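Local coordinates for conserved Protein MTH1675 (Methanothermobacter thermautotrophicus, PDB 1T57) that is of unknown function but binds flavin mononucleotide and magnesium, and carries an alpha/beta domain of the kind found at the C-terminal end of pyruvate kinase, at residues T180-T185 and H198-M203. Residues are numbered along the deposited sequence; the frame is centred on the assembly and turned at random.
Sequences TALVLT and HEVIAM
Val-183 pairs with both His-198 and Glu-199, a classic beta bulge in the antiparallel hairpin formed by strands 180-185 and 196-204 of the mixed sheet. Val-183 O takes two N-H groups: His-198 N at 2.7 Å, nearly in line with the C=O, and Glu-199 N at 3.2 Å, in the carbonyl plane on a lone pair. Val-183 N answers with a bond to Glu-199 O.

The Val-183 side chain runs outward from there. Val-183 CB sits 3.8 Å from Glu-199 CB. CG1, anti to the backbone N (chi1 164°), reaches His-198 CB, while Val-183 CG2, anti to the carbonyl carbon, meets Ile-201 CD1 at 3.7 Å, the two side chains crossing at about a right angle. Helix 36-50 covers the face that carries Ala-181, Val-183 and Glu-199, and its Arg-46, together with Lys-23, forms salt bridges with the Glu-199 carboxylate; Arg-205 of the second subunit adds another.

Leu-182 and Val-200 lie side by side on the other face, Leu-182 CD1 3.9 Å from Val-200 CG1. Past them the register slips by one residue, a second bulge: Ile-201 N makes only a weak bond to Ala-181 O, and Ala-181 N donates to Ala-202 O at 3.2 Å, the donor lying 21° off the plane of the Ala-202 carbonyl.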
ATOM      1  N   THR A 180       5.540 -17.156 -25.875  1.00 30.93           N
ATOM      2  CA  THR A 180       5.635 -15.710 -25.977  1.00 28.74           C
ATOM      3  C   THR A 180       7.063 -15.259 -26.144  1.00 22.62           C
ATOM      4  O   THR A 180       7.955 -15.702 -25.428  1.00 29.54           O
ATOM      5  CB  THR A 180       5.109 -15.005 -24.741  1.00 29.30           C
ATOM      6  OG1 THR A 180       3.774 -15.429 -24.472  1.00 23.08           O
ATOM      7  CG2 THR A 180       5.131 -13.512 -24.975  1.00 17.78           C
ATOM      8  N   ALA A 181       7.302 -14.368 -27.089  1.00 29.11           N
ATOM      9  CA  ALA A 181       8.659 -13.871 -27.297  1.00 31.17           C
ATOM     10  C   ALA A 181       8.501 -12.414 -27.597  1.00 24.72           C
ATOM     11  O   ALA A 181       7.654 -12.038 -28.397  1.00 25.91           O
ATOM     12  CB  ALA A 181       9.332 -14.583 -28.458  1.00 22.43           C
ATOM     13  N   LEU A 182       9.318 -11.596 -26.955  1.00 29.13           N
ATOM     14  CA  LEU A 182       9.238 -10.158 -27.134  1.00 32.93           C
ATOM     15  C   LEU A 182      10.579  -9.552 -27.526  1.00 32.46           C
ATOM     16  O   LEU A 182      11.618 -10.158 -27.303  1.00 35.09           O
ATOM     17  CB  LEU A 182       8.726  -9.515 -25.833  1.00 30.45           C
ATOM     18  CG  LEU A 182       7.249  -9.105 -25.680  1.00 31.83           C
ATOM     19  CD1 LEU A 182       6.287 -10.189 -26.068  1.00 23.80           C
ATOM     20  CD2 LEU A 182       7.029  -8.745 -24.232  1.00 27.82           C
ATOM     21  N   VAL A 183      10.532  -8.372 -28.144  1.00 29.04           N
ATOM     22  CA  VAL A 183      11.731  -7.636 -28.514  1.00 26.54           C
ATOM     23  C   VAL A 183      11.694  -6.421 -27.604  1.00 27.22           C
ATOM     24  O   VAL A 183      10.789  -5.586 -27.666  1.00 16.75           O
ATOM     25  CB  VAL A 183      11.702  -7.206 -29.964  1.00 34.76           C
ATOM     26  CG1 VAL A 183      12.746  -6.141 -30.214  1.00 39.41           C
ATOM     27  CG2 VAL A 183      11.975  -8.415 -30.834  1.00 40.89           C
ATOM     28  N   LEU A 184      12.672  -6.323 -26.727  1.00 30.82           N
ATOM     29  CA  LEU A 184      12.650  -5.229 -25.782  1.00 33.40           C
ATOM     30  C   LEU A 184      14.023  -4.798 -25.345  1.00 32.23           C
ATOM     31  O   LEU A 184      15.044  -5.408 -25.697  1.00 33.11           O
ATOM     32  CB  LEU A 184      11.839  -5.660 -24.557  1.00 33.34           C
ATOM     33  CG  LEU A 184      12.301  -6.984 -23.918  1.00 34.94           C
ATOM     34  CD1 LEU A 184      13.716  -6.839 -23.296  1.00 27.49           C
ATOM     35  CD2 LEU A 184      11.287  -7.437 -22.862  1.00 21.30           C
ATOM     36  N   THR A 185      14.025  -3.741 -24.552  1.00 31.75           N
ATOM     37  CA  THR A 185      15.248  -3.189 -24.005  1.00 31.78           C
ATOM     38  C   THR A 185      15.106  -3.316 -22.495  1.00 30.15           C
ATOM     39  O   THR A 185      14.289  -2.630 -21.868  1.00 26.70           O
ATOM     40  CB  THR A 185      15.429  -1.686 -24.391  1.00 37.98           C
ATOM     41  OG1 THR A 185      15.716  -1.569 -25.793  1.00 36.20           O
ATOM     42  CG2 THR A 185      16.567  -1.072 -23.609  1.00 40.87           C
ATOM     43  N   HIS A 198       9.319  -3.316 -27.469  1.00 29.76           N
ATOM     44  CA  HIS A 198       9.344  -2.926 -28.880  1.00 36.35           C
ATOM     45  C   HIS A 198       8.475  -3.731 -29.877  1.00 30.17           C
ATOM     46  O   HIS A 198       7.609  -3.165 -30.551  1.00 35.05           O
ATOM     47  CB  HIS A 198      10.809  -2.900 -29.338  1.00 38.68           C
ATOM     48  CG  HIS A 198      11.684  -1.996 -28.515  1.00 40.26           C
ATOM     49  ND1 HIS A 198      12.956  -2.350 -28.118  1.00 42.10           N
ATOM     50  CD2 HIS A 198      11.486  -0.733 -28.058  1.00 38.05           C
ATOM     51  CE1 HIS A 198      13.509  -1.346 -27.457  1.00 37.58           C
ATOM     52  NE2 HIS A 198      12.639  -0.355 -27.406  1.00 42.79           N
ATOM     53  N   GLU A 199       8.689  -5.044 -29.963  1.00 35.90           N
ATOM     54  CA  GLU A 199       7.913  -5.896 -30.874  1.00 34.14           C
ATOM     55  C   GLU A 199       7.449  -7.197 -30.230  1.00 32.84           C
ATOM     56  O   GLU A 199       8.141  -7.775 -29.389  1.00 31.44           O
ATOM     57  CB  GLU A 199       8.751  -6.260 -32.105  1.00 36.63           C
ATOM     58  CG  GLU A 199       9.047  -5.118 -33.039  1.00 39.80           C
ATOM     59  CD  GLU A 199      10.153  -5.461 -34.021  1.00 43.87           C
ATOM     60  OE1 GLU A 199      10.190  -6.605 -34.513  1.00 41.49           O
ATOM     61  OE2 GLU A 199      10.983  -4.578 -34.317  1.00 49.67           O
ATOM     62  N   VAL A 200       6.272  -7.668 -30.630  1.00 36.56           N
ATOM     63  CA  VAL A 200       5.770  -8.935 -30.108  1.00 29.75           C
ATOM     64  C   VAL A 200       5.930  -9.955 -31.244  1.00 37.71           C
ATOM     65  O   VAL A 200       5.152  -9.962 -32.195  1.00 39.05           O
ATOM     66  CB  VAL A 200       4.290  -8.835 -29.692  1.00 32.28           C
ATOM     67  CG1 VAL A 200       3.823 -10.172 -29.076  1.00 22.50           C
ATOM     68  CG2 VAL A 200       4.106  -7.696 -28.713  1.00 26.79           C
ATOM     69  N   ILE A 201       6.951 -10.802 -31.159  1.00 34.07           N
ATOM     70  CA  ILE A 201       7.185 -11.802 -32.195  1.00 32.63           C
ATOM     71  C   ILE A 201       6.049 -12.819 -32.237  1.00 33.40           C
ATOM     72  O   ILE A 201       5.609 -13.211 -33.306  1.00 36.06           O
ATOM     73  CB  ILE A 201       8.510 -12.530 -31.950  1.00 30.25           C
ATOM     74  CG1 ILE A 201       9.646 -11.506 -31.907  1.00 29.78           C
ATOM     75  CG2 ILE A 201       8.762 -13.515 -33.045  1.00 32.75           C
ATOM     76  CD1 ILE A 201      10.881 -11.929 -31.145  1.00 25.33           C
ATOM     77  N   ALA A 202       5.562 -13.241 -31.073  1.00 37.61           N
ATOM     78  CA  ALA A 202       4.464 -14.212 -31.017  1.00 33.36           C
ATOM     79  C   ALA A 202       3.810 -14.226 -29.627  1.00 30.19           C
ATOM     80  O   ALA A 202       4.472 -13.978 -28.636  1.00 33.36           O
ATOM     81  CB  ALA A 202       4.996 -15.592 -31.366  1.00 35.85           C
HETATM   82  N   MSE A 203       2.521 -14.523 -29.545  1.00 32.40           N
HETATM   83  CA  MSE A 203       1.855 -14.550 -28.248  1.00 35.17           C
HETATM   84  C   MSE A 203       0.541 -15.299 -28.296  1.00 38.09           C
HETATM   85  O   MSE A 203      -0.166 -15.247 -29.290  1.00 43.90           O
HETATM   86  CB  MSE A 203       1.566 -13.130 -27.766  1.00 27.50           C
HETATM   87  CG  MSE A 203       0.760 -12.320 -28.754  1.00 36.93           C
HETATM   88 SE   MSE A 203      -0.247 -10.800 -28.052  1.00 41.89          SE
HETATM   89  CE  MSE A 203       0.648  -9.396 -29.063  1.00 50.27           C
TER